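Local structure of putative nucleoside-diphosphate-sugar epimerase (Staphylococcus aureus subsp. aureus, 3E48) at residues Leu154-Gly165 and Glu218-Phe229; Met1-Thr9 and Ile25-Arg33. The protein is of uncertain function but, as a putative nucleoside-diphosphate-sugar epimerase with a Rossmann-type NAD(P)H-binding domain, probably acts on its substrate with a bound dinucleotide cofactor. All blocks are in the same frame, centred on the assembly; numbering follows the deposited sequence.

Contact 1: residues Leu154-Gly165 and Glu218-Phe229; sequences LMNMHKLIYPAG and EIKYEPVSLETF
P163 lays its CD over one face of the F229 ring, a CH-pi contact with CD 3.9 Å from the ring centroid and displaced toward the rim. The two side chains cross at about a right angle, and the same proline sets CB against L226 CD2. F229 gets there with its ring anti to the backbone N (chi1 -172°), and its far end, CZ, meets Y162 CD1 in the plane of the tyrosine ring at 3.8 Å.

On strand 220-221, Y221 turns its ring toward the loop 162-165. P223 CD lies over the centre of its ring, while Y162 O sits at the ring edge. Its hydroxyl donates to G165 O at 2.7 Å, in the carbonyl plane and on a lone pair, and takes a weak bond from A164 N, so one phenol holds G165 and, weakly, A164 at the end of the inverse gamma turn centred on P163.

At the solvent side the extended K159 crosses E222, and NZ forms a salt bridge with E222 OE1 at 3.2 Å, although the hydrogen bond within it is weak. A water donating to both H158 O and E222 OE2 reinforces this corner. H158 and E218 run side by side, with the carboxylate at the imidazole edge.

Between these groups runs a two-stranded parallel ladder, in which L160 N donates to K220 O at 2.8 Å and E222 N to L160 O at 2.9 Å. This small sheet joins the end of helix 147-157 to the start of helix 226-231. I219 CD1 packs on L154 beside helix 204-215, whereas Y162, which stacks on Y247, and F229 both lean on helix 239-251.

Contact 2: residues Met1-Thr9 and Ile25-Arg33; sequences MNIMLTGAT and IDHFHIGVR
This is the parallel strand pair of a beta-alpha-beta unit, strand 3-6 and strand 28-32 joined through helix 11-22, at the N-terminal start of a Rossmann-type NAD(P)H-binding domain. The strand segments approach to 4.4 Å with 28° between their directions. The ladder climbs from I3 N, bonded to H27 O, through L5 N to H29 O and G31 N to L5 O, and finishes at G7 N, which donates to G31 O at 3.0 Å just as strand 3-6 gives way to loop.

One face carries I3, L5, F28 and I30. The F28 ring, swung anti to its own amide N (chi1 -156°), slants across so that CZ comes 3.9 Å from L5 CB and CE2 touches I3 CG2. Farther along, A8 CB rests 3.6 Å from I30 CB, tucking the loop after strand 3-6 back over the neighbouring strand. Helix 11-22 covers this side, meeting L5, A8 and F28.

M4 and H29 occupy the other face. The selenomethionine chain of M4 bends at chi2 and chi3, which folds SE over the backbone to within 3.2 Å of G31 N, where glycine has no side chain to interfere; CE then lies against H29 CB. N2 OD1 approaches CE1 at the edge of the H29 imidazole, the amide standing perpendicular to that ring. I3 O is gripped twice by one residue: H29 N comes in at 2.7 Å nearly along the C=O axis, while H29 ND1, 3.2 Å away and also weakly bonded to H27 O, sits above the carbonyl plane.

Overall arrangement
Along the chain, both segments of contact 2 come before those of contact 1, and the two lie on opposite sides of the chain's centre, 39 Å apart between centres and about 21 Å between nearest atoms. They belong to different sheets: 1-9 with 25-33 is part of the large mixed sheet, whereas 154-165 with 218-229 forms a separate two-stranded one. In Rossmann folds the loop after the first strand typically borders the dinucleotide, so contact 2 probably lies beside the cofactor site. The centre of contact 1 lies about 23 Å from the centre of the chain, that of contact 2 about 17 Å. Contact 1 gathers helices of the C-terminal half, which in related epimerases generally contributes to substrate binding.

Contact 1: residues Leu154-Gly165 and Glu218-Phe229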
loop_
_atom_site.group_PDB
_atom_site.type_symbol
_atom_site.label_atom_id
_atom_site.label_comp_id
_atom_site.label_asym_id
_atom_site.label_seq_id
_atom_site.Cartn_x
_atom_site.Cartn_y
_atom_site.Cartn_z
ATOM N N LEU B 154 15.216 -25.814 15.812
ATOM C CA LEU B 154 14.686 -26.730 14.807
ATOM C C LEU B 154 15.213 -28.141 15.026
ATOM O O LEU B 154 14.487 -29.123 14.864
ATOM C CB LEU B 154 15.060 -26.256 13.402
ATOM C CG LEU B 154 14.387 -24.968 12.918
ATOM C CD1 LEU B 154 14.911 -24.622 11.537
ATOM C CD2 LEU B 154 12.869 -25.151 12.890
HETATM N N MSE B 155 16.483 -28.239 15.395
HETATM C CA MSE B 155 17.100 -29.533 15.637
HETATM C C MSE B 155 16.465 -30.202 16.849
HETATM O O MSE B 155 16.272 -31.417 16.870
HETATM C CB MSE B 155 18.600 -29.357 15.853
HETATM C CG MSE B 155 19.293 -28.705 14.669
HETATM SE SE MSE B 155 21.188 -28.626 14.881
HETATM C CE MSE B 155 21.391 -26.773 15.356
ATOM N N ASN B 156 16.141 -29.397 17.854
ATOM C CA ASN B 156 15.516 -29.900 19.070
ATOM C C ASN B 156 14.150 -30.514 18.776
ATOM O O ASN B 156 13.856 -31.626 19.213
ATOM C CB ASN B 156 15.367 -28.769 20.087
ATOM C CG ASN B 156 14.534 -29.174 21.285
ATOM O OD1 ASN B 156 14.769 -30.218 21.895
ATOM N ND2 ASN B 156 13.558 -28.345 21.634
HETATM N N MSE B 157 13.316 -29.790 18.035
HETATM C CA MSE B 157 11.983 -30.279 17.689
HETATM C C MSE B 157 12.043 -31.317 16.579
HETATM O O MSE B 157 11.127 -32.126 16.426
HETATM C CB MSE B 157 11.095 -29.129 17.212
HETATM C CG MSE B 157 10.959 -27.974 18.180
HETATM SE SE MSE B 157 9.745 -26.640 17.480
HETATM C CE MSE B 157 10.983 -25.693 16.332
ATOM N N HIS B 158 13.128 -31.283 15.809
ATOM C CA HIS B 158 13.315 -32.182 14.675
ATOM C C HIS B 158 12.210 -31.900 13.665
ATOM O O HIS B 158 11.834 -32.767 12.874
ATOM C CB HIS B 158 13.261 -33.651 15.108
ATOM C CG HIS B 158 14.359 -34.047 16.044
ATOM N ND1 HIS B 158 14.363 -33.697 17.378
ATOM C CD2 HIS B 158 15.501 -34.745 15.835
ATOM C CE1 HIS B 158 15.460 -34.163 17.951
ATOM N NE2 HIS B 158 16.167 -34.803 17.036
ATOM N N LYS B 159 11.691 -30.676 13.694
ATOM C CA LYS B 159 10.622 -30.294 12.785
ATOM C C LYS B 159 10.649 -28.814 12.414
ATOM O O LYS B 159 11.028 -27.961 13.220
ATOM C CB LYS B 159 9.264 -30.619 13.417
ATOM C CG LYS B 159 9.114 -32.057 13.889
ATOM C CD LYS B 159 7.865 -32.236 14.741
ATOM C CE LYS B 159 7.778 -33.648 15.303
ATOM N NZ LYS B 159 6.592 -33.819 16.189
ATOM N N LEU B 160 10.255 -28.529 11.179
ATOM C CA LEU B 160 10.161 -27.160 10.679
ATOM C C LEU B 160 8.668 -26.883 10.839
ATOM O O LEU B 160 7.845 -27.586 10.250
ATOM C CB LEU B 160 10.554 -27.103 9.202
ATOM C CG LEU B 160 10.547 -25.712 8.558
ATOM C CD1 LEU B 160 11.624 -24.844 9.198
ATOM C CD2 LEU B 160 10.794 -25.851 7.060
ATOM N N ILE B 161 8.315 -25.876 11.632
ATOM C CA ILE B 161 6.908 -25.586 11.899
ATOM C C ILE B 161 6.261 -24.368 11.239
ATOM O O ILE B 161 5.107 -24.044 11.544
ATOM C CB ILE B 161 6.666 -25.477 13.420
ATOM C CG1 ILE B 161 7.449 -24.294 13.994
ATOM C CG2 ILE B 161 7.098 -26.768 14.104
ATOM C CD1 ILE B 161 7.208 -24.051 15.469
ATOM N N TYR B 162 6.981 -23.692 10.351
ATOM C CA TYR B 162 6.419 -22.523 9.677
ATOM C C TYR B 162 5.059 -22.854 9.059
ATOM O O TYR B 162 4.939 -23.780 8.263
ATOM C CB TYR B 162 7.357 -22.026 8.572
ATOM C CG TYR B 162 8.696 -21.496 9.041
ATOM C CD1 TYR B 162 8.790 -20.619 10.123
ATOM C CD2 TYR B 162 9.864 -21.806 8.346
ATOM C CE1 TYR B 162 10.018 -20.059 10.494
ATOM C CE2 TYR B 162 11.088 -21.254 8.706
ATOM C CZ TYR B 162 11.161 -20.382 9.773
ATOM O OH TYR B 162 12.375 -19.818 10.098
ATOM N N PRO B 163 4.013 -22.098 9.428
ATOM C CA PRO B 163 2.665 -22.330 8.892
ATOM C C PRO B 163 2.549 -21.741 7.495
ATOM O O PRO B 163 1.796 -20.792 7.266
ATOM C CB PRO B 163 1.775 -21.613 9.896
ATOM C CG PRO B 163 2.621 -20.431 10.279
ATOM C CD PRO B 163 3.994 -21.055 10.466
ATOM N N ALA B 164 3.304 -22.310 6.560
ATOM C CA ALA B 164 3.317 -21.826 5.186
ATOM C C ALA B 164 2.656 -22.782 4.206
ATOM O O ALA B 164 2.783 -22.617 2.993
ATOM C CB ALA B 164 4.757 -21.556 4.752
ATOM N N GLY B 165 1.948 -23.781 4.726
ATOM C CA GLY B 165 1.288 -24.736 3.855
ATOM C C GLY B 165 2.241 -25.352 2.846
ATOM O O GLY B 165 3.365 -25.716 3.184
ATOM N N GLU B 218 17.813 -35.059 11.666
ATOM C CA GLU B 218 16.560 -35.151 10.925
ATOM C C GLU B 218 15.583 -34.042 11.303
ATOM O O GLU B 218 15.249 -33.863 12.475
ATOM C CB GLU B 218 15.900 -36.518 11.150
ATOM C CG GLU B 218 15.694 -36.898 12.613
ATOM C CD GLU B 218 16.981 -37.326 13.299
ATOM O OE1 GLU B 218 17.600 -38.310 12.839
ATOM O OE2 GLU B 218 17.371 -36.682 14.297
ATOM N N ILE B 219 15.138 -33.294 10.298
ATOM C CA ILE B 219 14.187 -32.205 10.498
ATOM C C ILE B 219 13.104 -32.322 9.430
ATOM O O ILE B 219 13.362 -32.103 8.248
ATOM C CB ILE B 219 14.872 -30.822 10.369
ATOM C CG1 ILE B 219 15.994 -30.696 11.407
ATOM C CG2 ILE B 219 13.850 -29.713 10.574
ATOM C CD1 ILE B 219 16.773 -29.394 11.320
ATOM N N LYS B 220 11.894 -32.672 9.847
ATOM C CA LYS B 220 10.794 -32.825 8.908
ATOM C C LYS B 220 9.843 -31.640 8.987
ATOM O O LYS B 220 9.732 -30.988 10.023
ATOM C CB LYS B 220 10.037 -34.126 9.190
ATOM C CG LYS B 220 10.899 -35.380 9.080
ATOM C CD LYS B 220 10.082 -36.643 9.319
ATOM C CE LYS B 220 10.959 -37.891 9.311
ATOM N NZ LYS B 220 11.700 -38.068 8.028
ATOM N N TYR B 221 9.164 -31.356 7.883
ATOM C CA TYR B 221 8.223 -30.246 7.845
ATOM C C TYR B 221 6.880 -30.639 8.447
ATOM O O TYR B 221 6.101 -31.364 7.830
ATOM C CB TYR B 221 8.022 -29.770 6.405
ATOM C CG TYR B 221 6.997 -28.664 6.257
ATOM C CD1 TYR B 221 7.050 -27.526 7.062
ATOM C CD2 TYR B 221 5.997 -28.737 5.287
ATOM C CE1 TYR B 221 6.136 -26.486 6.904
ATOM C CE2 TYR B 221 5.078 -27.702 5.119
ATOM C CZ TYR B 221 5.154 -26.580 5.927
ATOM O OH TYR B 221 4.270 -25.540 5.744
ATOM N N GLU B 222 6.626 -30.160 9.658
ATOM C CA GLU B 222 5.375 -30.425 10.362
ATOM C C GLU B 222 4.865 -29.087 10.876
ATOM O O GLU B 222 5.018 -28.752 12.051
ATOM C CB GLU B 222 5.608 -31.383 11.531
ATOM C CG GLU B 222 5.953 -32.798 11.104
ATOM C CD GLU B 222 6.236 -33.708 12.282
ATOM O OE1 GLU B 222 5.384 -33.781 13.197
ATOM O OE2 GLU B 222 7.308 -34.353 12.290
ATOM N N PRO B 223 4.242 -28.301 9.988
ATOM C CA PRO B 223 3.703 -26.985 10.321
ATOM C C PRO B 223 2.628 -26.973 11.397
ATOM O O PRO B 223 1.712 -27.796 11.389
ATOM C CB PRO B 223 3.183 -26.480 8.977
ATOM C CG PRO B 223 2.736 -27.736 8.310
ATOM C CD PRO B 223 3.878 -28.681 8.610
ATOM N N VAL B 224 2.762 -26.039 12.330
ATOM C CA VAL B 224 1.793 -25.887 13.400
ATOM C C VAL B 224 0.766 -24.859 12.949
ATOM O O VAL B 224 0.933 -24.219 11.905
ATOM C CB VAL B 224 2.454 -25.406 14.713
ATOM C CG1 VAL B 224 3.375 -26.487 15.253
ATOM C CG2 VAL B 224 3.233 -24.120 14.472
ATOM N N SER B 225 -0.294 -24.709 13.733
ATOM C CA SER B 225 -1.350 -23.757 13.418
ATOM C C SER B 225 -0.819 -22.331 13.503
ATOM O O SER B 225 0.223 -22.082 14.110
ATOM C CB SER B 225 -2.511 -23.924 14.399
ATOM O OG SER B 225 -2.098 -23.615 15.720
ATOM N N LEU B 226 -1.541 -21.396 12.893
ATOM C CA LEU B 226 -1.144 -19.996 12.915
ATOM C C LEU B 226 -1.205 -19.445 14.336
ATOM O O LEU B 226 -0.385 -18.610 14.725
ATOM C CB LEU B 226 -2.058 -19.171 12.001
ATOM C CG LEU B 226 -1.988 -19.463 10.501
ATOM C CD1 LEU B 226 -3.124 -18.749 9.785
ATOM C CD2 LEU B 226 -0.638 -19.010 9.951
ATOM N N GLU B 227 -2.178 -19.918 15.112
ATOM C CA GLU B 227 -2.344 -19.474 16.493
ATOM C C GLU B 227 -1.176 -19.952 17.356
ATOM O O GLU B 227 -0.605 -19.181 18.126
ATOM C CB GLU B 227 -3.656 -20.012 17.076
ATOM C CG GLU B 227 -4.914 -19.636 16.299
ATOM C CD GLU B 227 -4.991 -20.303 14.937
ATOM O OE1 GLU B 227 -4.878 -21.545 14.869
ATOM O OE2 GLU B 227 -5.173 -19.587 13.929
ATOM N N THR B 228 -0.824 -21.225 17.214
ATOM C CA THR B 228 0.270 -21.810 17.985
ATOM C C THR B 228 1.601 -21.130 17.665
ATOM O O THR B 228 2.379 -20.817 18.567
ATOM C CB THR B 228 0.394 -23.325 17.709
ATOM O OG1 THR B 228 -0.839 -23.973 18.052
ATOM C CG2 THR B 228 1.517 -23.935 18.537
ATOM N N PHE B 229 1.860 -20.902 16.382
ATOM C CA PHE B 229 3.099 -20.256 15.963
ATOM C C PHE B 229 3.224 -18.859 16.574
ATOM O O PHE B 229 4.269 -18.494 17.109
ATOM C CB PHE B 229 3.152 -20.149 14.437
ATOM C CG PHE B 229 4.478 -19.680 13.913
ATOM C CD1 PHE B 229 5.566 -20.546 13.869
ATOM C CD2 PHE B 229 4.647 -18.370 13.483
ATOM C CE1 PHE B 229 6.807 -20.114 13.404
ATOM C CE2 PHE B 229 5.883 -17.927 13.018
ATOM C CZ PHE B 229 6.964 -18.802 12.978
HETATM O O HOH W 1 10.163 -34.921 13.199
#

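Contact 2: residues Met1-Thr9 and Ile25-Arg33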
loop_
_atom_site.group_PDB
_atom_site.type_symbol
_atom_site.label_atom_id
_atom_site.label_comp_id
_atom_site.label_asym_id
_atom_site.label_seq_id
_atom_site.Cartn_x
_atom_site.Cartn_y
_atom_site.Cartn_z
HETATM N N MSE B 1 28.745 14.037 -5.132
HETATM C CA MSE B 1 27.392 13.476 -4.851
HETATM C C MSE B 1 27.390 12.858 -3.456
HETATM O O MSE B 1 27.976 11.798 -3.229
HETATM C CB MSE B 1 27.040 12.420 -5.902
HETATM C CG MSE B 1 25.553 12.118 -6.026
HETATM SE SE MSE B 1 24.871 10.939 -4.656
HETATM C CE MSE B 1 25.295 9.258 -5.517
ATOM N N ASN B 2 26.728 13.533 -2.525
ATOM C CA ASN B 2 26.664 13.063 -1.153
ATOM C C ASN B 2 25.574 12.033 -0.937
ATOM O O ASN B 2 24.393 12.293 -1.176
ATOM C CB ASN B 2 26.478 14.255 -0.218
ATOM C CG ASN B 2 27.623 15.241 -0.327
ATOM O OD1 ASN B 2 28.784 14.881 -0.119
ATOM N ND2 ASN B 2 27.308 16.482 -0.670
ATOM N N ILE B 3 25.997 10.862 -0.471
ATOM C CA ILE B 3 25.108 9.736 -0.217
ATOM C C ILE B 3 24.919 9.538 1.278
ATOM O O ILE B 3 25.874 9.605 2.051
ATOM C CB ILE B 3 25.692 8.430 -0.787
ATOM C CG1 ILE B 3 26.057 8.611 -2.258
ATOM C CG2 ILE B 3 24.686 7.302 -0.627
ATOM C CD1 ILE B 3 26.848 7.453 -2.826
HETATM N N MSE B 4 23.679 9.280 1.672
HETATM C CA MSE B 4 23.342 9.061 3.070
HETATM C C MSE B 4 22.586 7.743 3.229
HETATM O O MSE B 4 21.566 7.530 2.579
HETATM C CB MSE B 4 22.473 10.216 3.574
HETATM C CG MSE B 4 21.542 9.854 4.710
HETATM SE SE MSE B 4 22.458 9.604 6.386
HETATM C CE MSE B 4 23.128 11.396 6.577
ATOM N N LEU B 5 23.099 6.860 4.078
ATOM C CA LEU B 5 22.453 5.579 4.349
ATOM C C LEU B 5 21.858 5.646 5.754
ATOM O O LEU B 5 22.597 5.819 6.727
ATOM C CB LEU B 5 23.471 4.435 4.296
ATOM C CG LEU B 5 22.923 3.059 4.726
ATOM C CD1 LEU B 5 21.865 2.597 3.729
ATOM C CD2 LEU B 5 24.060 2.037 4.800
ATOM N N THR B 6 20.538 5.530 5.876
ATOM C CA THR B 6 19.927 5.571 7.205
ATOM C C THR B 6 19.839 4.161 7.779
ATOM O O THR B 6 19.768 3.186 7.031
ATOM C CB THR B 6 18.499 6.198 7.182
ATOM O OG1 THR B 6 17.604 5.336 6.469
ATOM C CG2 THR B 6 18.524 7.571 6.512
ATOM N N GLY B 7 19.849 4.057 9.108
ATOM C CA GLY B 7 19.775 2.760 9.763
ATOM C C GLY B 7 20.987 1.897 9.461
ATOM O O GLY B 7 20.906 0.670 9.443
ATOM N N ALA B 8 22.123 2.555 9.254
ATOM C CA ALA B 8 23.378 1.894 8.912
ATOM C C ALA B 8 23.928 0.867 9.901
ATOM O O ALA B 8 24.701 -0.008 9.509
ATOM C CB ALA B 8 24.439 2.951 8.635
ATOM N N THR B 9 23.549 0.965 11.174
ATOM C CA THR B 9 24.054 0.024 12.169
ATOM C C THR B 9 23.183 -1.222 12.324
ATOM O O THR B 9 23.499 -2.120 13.104
ATOM C CB THR B 9 24.249 0.701 13.556
ATOM O OG1 THR B 9 23.047 1.371 13.946
ATOM C CG2 THR B 9 25.395 1.715 13.498
ATOM N N ILE B 25 33.489 3.920 -1.737
ATOM C CA ILE B 25 32.489 4.896 -2.149
ATOM C C ILE B 25 32.712 6.163 -1.327
ATOM O O ILE B 25 32.619 6.146 -0.102
ATOM C CB ILE B 25 31.056 4.364 -1.929
ATOM C CG1 ILE B 25 30.867 3.063 -2.722
ATOM C CG2 ILE B 25 30.040 5.401 -2.391
ATOM C CD1 ILE B 25 29.516 2.398 -2.529
ATOM N N ASP B 26 33.027 7.261 -2.005
ATOM C CA ASP B 26 33.285 8.513 -1.310
ATOM C C ASP B 26 32.005 9.307 -1.070
ATOM O O ASP B 26 30.964 9.033 -1.674
ATOM C CB ASP B 26 34.290 9.357 -2.105
ATOM C CG ASP B 26 34.976 10.406 -1.252
ATOM O OD1 ASP B 26 35.453 10.057 -0.151
ATOM O OD2 ASP B 26 35.050 11.574 -1.685
ATOM N N HIS B 27 32.095 10.288 -0.177
ATOM C CA HIS B 27 30.959 11.145 0.162
ATOM C C HIS B 27 29.855 10.317 0.820
ATOM O O HIS B 27 28.672 10.649 0.713
ATOM C CB HIS B 27 30.404 11.810 -1.099
ATOM C CG HIS B 27 31.457 12.386 -1.995
ATOM N ND1 HIS B 27 32.333 13.365 -1.582
ATOM C CD2 HIS B 27 31.762 12.128 -3.289
ATOM C CE1 HIS B 27 33.133 13.688 -2.583
ATOM N NE2 HIS B 27 32.808 12.953 -3.630
ATOM N N PHE B 28 30.252 9.253 1.509
ATOM C CA PHE B 28 29.304 8.361 2.165
ATOM C C PHE B 28 29.034 8.768 3.609
ATOM O O PHE B 28 29.950 8.860 4.431
ATOM C CB PHE B 28 29.832 6.926 2.115
ATOM C CG PHE B 28 28.763 5.879 2.210
ATOM C CD1 PHE B 28 28.366 5.375 3.443
ATOM C CD2 PHE B 28 28.155 5.394 1.059
ATOM C CE1 PHE B 28 27.378 4.396 3.531
ATOM C CE2 PHE B 28 27.163 4.417 1.130
ATOM C CZ PHE B 28 26.775 3.917 2.372
ATOM N N HIS B 29 27.761 9.004 3.907
ATOM C CA HIS B 29 27.344 9.408 5.241
ATOM C C HIS B 29 26.354 8.390 5.772
ATOM O O HIS B 29 25.691 7.699 5.001
ATOM C CB HIS B 29 26.636 10.762 5.199
ATOM C CG HIS B 29 27.435 11.855 4.561
ATOM N ND1 HIS B 29 27.768 11.851 3.223
ATOM C CD2 HIS B 29 27.947 12.998 5.073
ATOM C CE1 HIS B 29 28.451 12.947 2.940
ATOM N NE2 HIS B 29 28.572 13.659 4.045
ATOM N N ILE B 30 26.255 8.297 7.093
ATOM C CA ILE B 30 25.298 7.384 7.698
ATOM C C ILE B 30 24.483 8.137 8.738
ATOM O O ILE B 30 24.974 9.072 9.374
ATOM C CB ILE B 30 25.980 6.164 8.373
ATOM C CG1 ILE B 30 26.856 6.623 9.540
ATOM C CG2 ILE B 30 26.787 5.387 7.340
ATOM C CD1 ILE B 30 27.493 5.478 10.303
ATOM N N GLY B 31 23.226 7.728 8.887
ATOM C CA GLY B 31 22.337 8.351 9.852
ATOM C C GLY B 31 21.877 7.286 10.826
ATOM O O GLY B 31 21.150 6.371 10.446
ATOM N N VAL B 32 22.303 7.405 12.080
ATOM C CA VAL B 32 21.962 6.428 13.107
ATOM C C VAL B 32 21.351 7.050 14.358
ATOM O O VAL B 32 21.585 8.220 14.666
ATOM C CB VAL B 32 23.210 5.644 13.533
ATOM C CG1 VAL B 32 23.724 4.815 12.369
ATOM C CG2 VAL B 32 24.287 6.611 14.011
ATOM N N ARG B 33 20.579 6.253 15.091
ATOM C CA ARG B 33 19.943 6.734 16.311
ATOM C C ARG B 33 20.951 6.822 17.453
ATOM O O ARG B 33 20.905 7.747 18.260
ATOM C CB ARG B 33 18.782 5.810 16.697
ATOM C CG ARG B 33 19.169 4.356 16.838
ATOM C CD ARG B 33 17.956 3.455 17.056
ATOM N NE ARG B 33 17.223 3.778 18.277
ATOM C CZ ARG B 33 16.226 4.656 18.348
ATOM N NH1 ARG B 33 15.624 4.883 19.510
ATOM N NH2 ARG B 33 15.820 5.294 17.259
HETATM O O HOH W 2 29.358 9.335 -4.049
#